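Local coordinates for protein B-agarase (Saccharophagus degradans, PDB 4BQ2) that hydrolyses agarose as an exo-acting beta-agarase of glycoside hydrolase family 50, at residues A[398-406]-A[422-430]; A[407-415]-A[732-743]. All blocks are in the same frame, centred on the assembly; numbering follows the deposited sequence. Where two conformers were deposited one is given.

Contact 1. Residues A[398-406]-A[422-430]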
# COMPACT_ATOMS: atom_id res chain seq x y z
N LYS A 398 2.72 16.42 -23.24
CA LYS A 398 3.05 17.53 -22.33
C LYS A 398 3.12 17.05 -20.88
O LYS A 398 4.03 17.44 -20.12
CB LYS A 398 1.99 18.63 -22.41
CG LYS A 398 2.31 19.80 -21.50
CD LYS A 398 3.51 20.61 -21.97
CE LYS A 398 3.55 22.04 -21.39
NZ LYS A 398 4.82 22.67 -21.86
N TRP A 399 2.17 16.18 -20.49
CA TRP A 399 2.23 15.62 -19.13
C TRP A 399 3.58 14.90 -18.90
O TRP A 399 4.22 15.08 -17.87
CB TRP A 399 1.03 14.68 -18.89
CG TRP A 399 1.10 13.90 -17.59
CD1 TRP A 399 0.99 14.40 -16.31
CD2 TRP A 399 1.28 12.50 -17.47
NE1 TRP A 399 1.09 13.36 -15.39
CE2 TRP A 399 1.27 12.19 -16.08
CE3 TRP A 399 1.47 11.47 -18.39
CZ2 TRP A 399 1.43 10.89 -15.61
CZ3 TRP A 399 1.65 10.17 -17.93
CH2 TRP A 399 1.62 9.89 -16.52
N ARG A 400 4.01 14.10 -19.87
CA ARG A 400 5.27 13.35 -19.73
C ARG A 400 6.49 14.29 -19.61
O ARG A 400 7.37 14.08 -18.77
CB ARG A 400 5.44 12.31 -20.85
CG ARG A 400 4.33 11.25 -20.85
CD ARG A 400 4.61 10.05 -21.76
NE ARG A 400 3.37 9.59 -22.38
CZ ARG A 400 3.07 9.77 -23.67
NH1 ARG A 400 3.94 10.35 -24.49
NH2 ARG A 400 1.92 9.34 -24.14
N GLU A 401 6.50 15.35 -20.42
CA GLU A 401 7.60 16.32 -20.38
C GLU A 401 7.63 17.07 -19.07
O GLU A 401 8.69 17.17 -18.44
CB GLU A 401 7.51 17.32 -21.54
CG GLU A 401 8.65 18.34 -21.46
CD GLU A 401 8.72 19.23 -22.68
OE1 GLU A 401 8.91 18.69 -23.79
OE2 GLU A 401 8.59 20.46 -22.52
N VAL A 402 6.48 17.59 -18.64
CA VAL A 402 6.38 18.27 -17.35
C VAL A 402 6.72 17.31 -16.19
O VAL A 402 7.35 17.72 -15.23
CB VAL A 402 4.93 18.84 -17.16
CG1 VAL A 402 4.69 19.30 -15.73
CG2 VAL A 402 4.68 20.00 -18.14
N THR A 403 6.29 16.06 -16.27
CA THR A 403 6.60 15.08 -15.22
C THR A 403 8.13 14.90 -15.06
O THR A 403 8.66 14.97 -13.96
CB THR A 403 5.91 13.73 -15.52
OG1 THR A 403 4.49 13.92 -15.34
CG2 THR A 403 6.42 12.59 -14.60
N VAL A 404 8.82 14.67 -16.16
CA VAL A 404 10.30 14.57 -16.11
C VAL A 404 10.90 15.90 -15.57
O VAL A 404 11.76 15.89 -14.68
CB VAL A 404 10.92 14.18 -17.49
CG1 VAL A 404 12.43 14.21 -17.45
CG2 VAL A 404 10.48 12.79 -17.90
N ASP A 405 10.41 17.03 -16.07
CA ASP A 405 10.92 18.34 -15.59
C ASP A 405 10.69 18.50 -14.08
O ASP A 405 11.55 19.03 -13.39
CB ASP A 405 10.25 19.50 -16.33
CG ASP A 405 10.78 19.69 -17.77
OD1 ASP A 405 11.79 19.00 -18.18
OD2 ASP A 405 10.20 20.52 -18.49
N ARG A 406 9.52 18.07 -13.59
CA ARG A 406 9.24 18.12 -12.15
C ARG A 406 10.25 17.23 -11.42
O ARG A 406 10.85 17.66 -10.46
CB ARG A 406 7.85 17.57 -11.83
CG ARG A 406 6.72 18.52 -12.21
CD ARG A 406 5.40 17.78 -12.26
NE ARG A 406 4.27 18.72 -12.12
CZ ARG A 406 2.99 18.39 -12.28
NH1 ARG A 406 2.63 17.12 -12.57
NH2 ARG A 406 2.08 19.34 -12.16
N ALA A 422 6.15 4.63 -22.20
CA ALA A 422 6.40 5.78 -23.04
C ALA A 422 7.53 6.67 -22.46
O ALA A 422 8.11 7.44 -23.18
CB ALA A 422 5.11 6.58 -23.25
N TYR A 423 7.82 6.56 -21.16
CA TYR A 423 8.92 7.33 -20.53
C TYR A 423 10.28 6.63 -20.70
O TYR A 423 11.31 7.20 -20.38
CB TYR A 423 8.74 7.44 -19.02
CG TYR A 423 7.70 8.41 -18.55
CD1 TYR A 423 7.99 9.76 -18.40
CD2 TYR A 423 6.41 7.98 -18.24
CE1 TYR A 423 7.02 10.66 -17.96
CE2 TYR A 423 5.43 8.86 -17.82
CZ TYR A 423 5.75 10.20 -17.67
OH TYR A 423 4.80 11.07 -17.21
N TYR A 424 10.28 5.41 -21.20
CA TYR A 424 11.53 4.61 -21.17
C TYR A 424 12.63 5.12 -22.08
O TYR A 424 13.81 4.75 -21.90
CB TYR A 424 11.22 3.16 -21.52
CG TYR A 424 10.53 2.38 -20.43
CD1 TYR A 424 10.10 3.00 -19.23
CD2 TYR A 424 10.19 1.03 -20.63
CE1 TYR A 424 9.42 2.26 -18.25
CE2 TYR A 424 9.55 0.31 -19.65
CZ TYR A 424 9.15 0.92 -18.48
OH TYR A 424 8.47 0.14 -17.56
N ASP A 425 12.27 5.97 -23.05
CA ASP A 425 13.29 6.61 -23.87
C ASP A 425 13.49 8.09 -23.58
O ASP A 425 14.00 8.82 -24.43
CB ASP A 425 13.04 6.38 -25.38
CG ASP A 425 11.76 7.04 -25.88
OD1 ASP A 425 10.94 7.46 -25.04
OD2 ASP A 425 11.58 7.14 -27.11
N ASN A 426 13.09 8.56 -22.40
CA ASN A 426 13.16 10.00 -22.12
C ASN A 426 14.59 10.49 -22.12
O ASN A 426 14.85 11.60 -22.51
CB ASN A 426 12.43 10.33 -20.81
CG ASN A 426 13.28 10.06 -19.59
OD1 ASN A 426 14.11 10.89 -19.24
ND2 ASN A 426 13.08 8.91 -18.95
N ASN A 427 15.51 9.62 -21.73
CA ASN A 427 16.94 9.87 -21.80
C ASN A 427 17.38 11.13 -21.02
O ASN A 427 18.34 11.78 -21.39
CB ASN A 427 17.42 9.89 -23.26
CG ASN A 427 17.28 8.53 -23.92
OD1 ASN A 427 17.06 7.52 -23.25
ND2 ASN A 427 17.38 8.51 -25.26
N ARG A 428 16.69 11.43 -19.93
CA ARG A 428 17.04 12.59 -19.08
C ARG A 428 17.03 12.19 -17.60
O ARG A 428 17.66 12.84 -16.74
CB ARG A 428 16.06 13.77 -19.34
CG ARG A 428 16.14 14.43 -20.73
CD ARG A 428 14.79 15.11 -21.08
NE ARG A 428 14.65 16.20 -20.16
CZ ARG A 428 13.55 16.77 -19.69
NH1 ARG A 428 12.29 16.44 -20.02
NH2 ARG A 428 13.78 17.73 -18.84
N ILE A 429 16.29 11.14 -17.28
CA ILE A 429 16.20 10.64 -15.90
C ILE A 429 16.04 9.11 -15.96
O ILE A 429 15.32 8.58 -16.82
CB ILE A 429 15.04 11.30 -15.10
CG1 ILE A 429 15.16 10.93 -13.60
CG2 ILE A 429 13.66 10.91 -15.68
CD1 ILE A 429 14.12 11.64 -12.72
N PRO A 430 16.78 8.38 -15.09
CA PRO A 430 16.67 6.92 -15.12
C PRO A 430 15.30 6.45 -14.69
O PRO A 430 14.53 7.22 -14.08
CB PRO A 430 17.71 6.47 -14.06
CG PRO A 430 18.65 7.61 -13.96
CD PRO A 430 17.77 8.83 -14.11

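Contact 2. Residues A[407-415]-A[732-743]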
# COMPACT_ATOMS: atom_id res chain seq x y z
N MET A 407 10.36 15.97 -11.83
CA MET A 407 11.25 15.03 -11.10
C MET A 407 12.65 15.59 -10.95
O MET A 407 13.23 15.57 -9.86
CB MET A 407 11.29 13.67 -11.80
CG MET A 407 9.93 12.96 -11.84
SD MET A 407 9.09 12.89 -10.24
CE MET A 407 7.37 13.10 -10.74
N LEU A 408 13.19 16.11 -12.06
CA LEU A 408 14.51 16.77 -12.05
C LEU A 408 14.57 18.02 -11.17
O LEU A 408 15.54 18.22 -10.42
CB LEU A 408 14.97 17.09 -13.49
CG LEU A 408 15.18 15.87 -14.38
CD1 LEU A 408 15.47 16.34 -15.79
CD2 LEU A 408 16.32 15.01 -13.83
N ASN A 409 13.55 18.86 -11.24
CA ASN A 409 13.52 20.02 -10.33
C ASN A 409 13.44 19.60 -8.87
O ASN A 409 14.08 20.20 -7.99
CB ASN A 409 12.35 20.98 -10.68
CG ASN A 409 12.31 22.21 -9.76
OD1 ASN A 409 11.60 22.22 -8.76
ND2 ASN A 409 13.13 23.21 -10.07
N TRP A 410 12.67 18.54 -8.62
CA TRP A 410 12.40 18.11 -7.24
C TRP A 410 13.54 17.28 -6.70
O TRP A 410 13.55 16.92 -5.52
CB TRP A 410 11.10 17.29 -7.21
CG TRP A 410 9.86 18.04 -7.65
CD1 TRP A 410 9.73 19.40 -7.84
CD2 TRP A 410 8.60 17.47 -7.88
NE1 TRP A 410 8.44 19.69 -8.21
CE2 TRP A 410 7.72 18.52 -8.24
CE3 TRP A 410 8.11 16.15 -7.83
CZ2 TRP A 410 6.38 18.29 -8.57
CZ3 TRP A 410 6.77 15.91 -8.17
CH2 TRP A 410 5.91 16.99 -8.49
N GLY A 411 14.49 16.96 -7.59
CA GLY A 411 15.76 16.32 -7.20
C GLY A 411 15.74 14.80 -7.19
O GLY A 411 16.71 14.16 -6.75
N PHE A 412 14.66 14.21 -7.69
CA PHE A 412 14.56 12.76 -7.69
C PHE A 412 15.51 12.18 -8.69
O PHE A 412 15.70 12.75 -9.77
CB PHE A 412 13.16 12.33 -8.03
CG PHE A 412 12.19 12.50 -6.89
CD1 PHE A 412 12.39 11.83 -5.70
CD2 PHE A 412 11.07 13.33 -7.03
CE1 PHE A 412 11.50 11.95 -4.63
CE2 PHE A 412 10.17 13.46 -5.97
CZ PHE A 412 10.40 12.78 -4.77
N THR A 413 16.11 11.05 -8.34
CA THR A 413 17.12 10.50 -9.21
C THR A 413 16.52 9.45 -10.17
O THR A 413 17.23 8.94 -11.05
CB THR A 413 18.27 9.87 -8.41
OG1 THR A 413 17.75 8.85 -7.57
CG2 THR A 413 19.01 10.91 -7.54
N SER A 414 15.23 9.15 -10.02
CA SER A 414 14.58 8.16 -10.89
C SER A 414 13.09 8.37 -11.00
O SER A 414 12.51 9.07 -10.17
CB SER A 414 14.79 6.74 -10.31
OG SER A 414 14.17 6.60 -9.04
N LEU A 415 12.50 7.70 -12.00
CA LEU A 415 11.07 7.32 -12.08
C LEU A 415 10.95 5.92 -11.49
O LEU A 415 11.74 5.05 -11.82
CB LEU A 415 10.60 7.29 -13.54
CG LEU A 415 10.99 8.54 -14.37
CD1 LEU A 415 10.63 8.43 -15.86
CD2 LEU A 415 10.40 9.81 -13.78
N VAL A 732 6.73 18.65 -2.32
CA VAL A 732 7.86 19.14 -3.14
C VAL A 732 9.02 19.63 -2.27
O VAL A 732 10.18 19.23 -2.45
CB VAL A 732 7.44 20.27 -4.08
CG1 VAL A 732 8.68 20.85 -4.78
CG2 VAL A 732 6.44 19.77 -5.12
N ASP A 733 8.72 20.50 -1.32
CA ASP A 733 9.77 21.00 -0.47
C ASP A 733 10.47 19.88 0.29
O ASP A 733 11.70 19.87 0.34
CB ASP A 733 9.25 22.04 0.48
CG ASP A 733 10.35 22.77 1.15
OD1 ASP A 733 10.92 23.65 0.51
OD2 ASP A 733 10.68 22.42 2.29
N ALA A 734 9.69 18.93 0.83
CA ALA A 734 10.27 17.82 1.60
C ALA A 734 11.17 16.98 0.71
O ALA A 734 12.26 16.61 1.11
CB ALA A 734 9.17 16.97 2.25
N ALA A 735 10.72 16.73 -0.51
CA ALA A 735 11.52 15.97 -1.47
C ALA A 735 12.82 16.70 -1.82
O ALA A 735 13.89 16.08 -1.84
CB ALA A 735 10.71 15.61 -2.71
N LYS A 736 12.74 18.00 -2.05
CA LYS A 736 13.95 18.75 -2.38
C LYS A 736 14.96 18.77 -1.24
O LYS A 736 16.17 18.68 -1.49
CB LYS A 736 13.65 20.18 -2.85
CG LYS A 736 12.88 20.26 -4.16
CD LYS A 736 12.75 21.74 -4.54
CE LYS A 736 12.13 21.96 -5.90
NZ LYS A 736 12.45 23.37 -6.34
N GLU A 737 14.48 18.88 -0.01
CA GLU A 737 15.36 18.89 1.17
C GLU A 737 16.13 17.59 1.31
O GLU A 737 17.34 17.57 1.58
CB GLU A 737 14.54 19.17 2.45
CG GLU A 737 14.05 20.63 2.57
CD GLU A 737 15.11 21.60 3.13
OE1 GLU A 737 15.93 21.15 3.97
OE2 GLU A 737 15.12 22.81 2.76
N VAL A 738 15.41 16.48 1.13
CA VAL A 738 16.02 15.15 1.21
C VAL A 738 16.95 14.92 0.03
O VAL A 738 18.10 14.44 0.21
CB VAL A 738 14.92 14.06 1.23
CG1 VAL A 738 15.53 12.66 1.00
CG2 VAL A 738 14.15 14.09 2.56
N ASN A 739 16.46 15.22 -1.17
CA ASN A 739 17.23 14.96 -2.38
C ASN A 739 18.51 15.80 -2.48
O ASN A 739 19.49 15.38 -3.10
CB ASN A 739 16.35 15.16 -3.62
CG ASN A 739 15.34 14.03 -3.82
OD1 ASN A 739 15.53 12.92 -3.32
ND2 ASN A 739 14.25 14.33 -4.55
N ALA A 740 18.50 16.98 -1.88
CA ALA A 740 19.71 17.82 -1.91
C ALA A 740 20.82 17.25 -1.02
O ALA A 740 21.98 17.64 -1.16
CB ALA A 740 19.40 19.28 -1.59
N LYS A 741 20.48 16.29 -0.15
CA LYS A 741 21.44 15.75 0.80
C LYS A 741 21.65 14.22 0.78
O LYS A 741 22.47 13.71 1.55
CB LYS A 741 21.06 16.21 2.21
CG LYS A 741 19.97 15.39 2.89
CD LYS A 741 19.50 16.15 4.12
CE LYS A 741 19.01 15.21 5.19
NZ LYS A 741 18.39 15.96 6.32
N ILE A 742 20.94 13.49 -0.09
CA ILE A 742 21.10 12.05 -0.13
C ILE A 742 22.59 11.64 -0.29
O ILE A 742 23.03 10.68 0.32
CB ILE A 742 20.23 11.33 -1.22
CG1 ILE A 742 20.41 11.96 -2.61
CG2 ILE A 742 18.76 11.24 -0.81
CD1 ILE A 742 19.60 11.29 -3.73
N TYR A 743 23.35 12.37 -1.09
CA TYR A 743 24.72 11.90 -1.39
C TYR A 743 25.75 12.32 -0.34
O TYR A 743 26.60 11.49 0.08
CB TYR A 743 25.16 12.35 -2.78
CG TYR A 743 24.44 11.62 -3.91
CD1 TYR A 743 24.61 10.24 -4.09
CD2 TYR A 743 23.61 12.31 -4.81
CE1 TYR A 743 23.97 9.56 -5.13
CE2 TYR A 743 22.98 11.64 -5.85
CZ TYR A 743 23.15 10.26 -5.99
OH TYR A 743 22.52 9.63 -7.02
O HOH W 1 12.65 25.63 -8.62
O HOH W 2 14.74 24.51 -7.32

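Contact 1. Residues A[398-406]-A[422-430]
Tyr423 reaches from the connection 422-430 onto helix 394-410, the helix that precedes strand 431-435; this return from helix to strand is consistent with the (beta/alpha)8 barrel expected of the family. From CB, chi1 of -75° sets CG opposite the carbonyl carbon and aims the ring at the helix. CD1, at the ring edge, meets Val404 CG2 in plane at 4.0 Å. One atom further out, CE1 lies 3.5 Å from Arg400 O, while Arg400, modelled in two conformers, lays its aliphatic chain over one ring face in the one given here. CE2 touches Trp399 CZ3, and the tyrosine edge points at the indole face with the planes 73° apart, an offset edge-to-face pair. At the tip, OH settles over the rim of that indole, with Thr403 CB 3.3 Å away. A flat ring long enough to reach the indole suits this place. Thr403 OG1 bonds back to Trp399 O and is also held by Tyr701, and Trp399 NE1 bonds to Tyr379.

Further down the helix the chemistry turns ionic. Val404 CG1 lies over one face of the Arg428 guanidinium, and Asp405 OD1 meets the edge of that group in a salt bridge, the 2.5 Å from Arg428 NH2 to OD1 being doubtfully short; a weak bond from NH1 adds to it. Asn426 shapes the backbone leading to this arginine. Its OD1 closes an Asx turn by accepting from Arg428 N at 2.7 Å, and it takes Ile429 N at 2.9 Å on an in-plane lone pair.

Contact 2. Residues A[407-415]-A[732-743]
Three oxygens surround Lys736 NZ: one water accepts firmly at 2.7 Å, while a second water and Asn409 OD1, at 2.8 Å, are held only weakly. Asn409 ND2 donates to both waters, weakly to the one that NZ holds firmly. The long, nearly straight lysine chain runs alongside the last turn of helix 394-410, and Asn409, its CG placed opposite the backbone N (chi1 -179°), turns its amide to meet the ammonium.

Deeper in, a Schellman motif ends that helix. Gly411 takes a positive phi of 89°, a conformation glycine adopts easily, and the turn brings its backbone close against Asn739. Asn739 ND2 donates to Trp410 O at 2.9 Å along a nearly straight line, 167° at the hydrogen, with the acceptor close to the amide plane. The same nitrogen lies over one face of the Phe412 ring, 3.3 Å from CD1, the amide standing steeply to the ring. Asn739 OD1 bonds to Thr284 of strand 280-287, so both ends of the amide are occupied.

Apolar side chains of helices 729-739 and 742-746 complete the contact. Both methyls of Val732 lie over one face of the Trp410 indole: CG1 makes a CH-pi contact 3.9 Å from the five-membered ring centroid, and CG2 sits over CE2. The small methyl of Ala735 fits against Phe412 CZ at 3.5 Å. Thr413 CG2 and Ile742 CD1 meet tip to tip, while Thr413 OG1 bonds to the backbone of Phe282 and Thr284.

At the watered margin the lysine's charge is probably eased by Asn409 OD1 and the two waters. A carbonyl at the C-terminal end of a helix carries partial negative charge and has lost its helical partner; here Asn739 supplies the missing N-H for Trp410 O.

Both contacts use helix 394-410, contact 1 along its middle turns and contact 2 at its C-terminal end. Contact 2 is the more deeply buried, reaching a helix pair more than 300 residues further along the chain, whereas contact 1 is local and only partly buried. The chemistry follows: contact 1 couples an edge-to-face aromatic pair with a salt bridge, while contact 2 relies on a hydrogen bond from a side-chain amide to a helix-end carbonyl and keeps charge and water at its margin. They meet directly, since Ile429 CD1 packs on Met407 CB and Pro430 O probably accepts from Leu415 N at 2.9 Å, where strand 431-435 is about to begin.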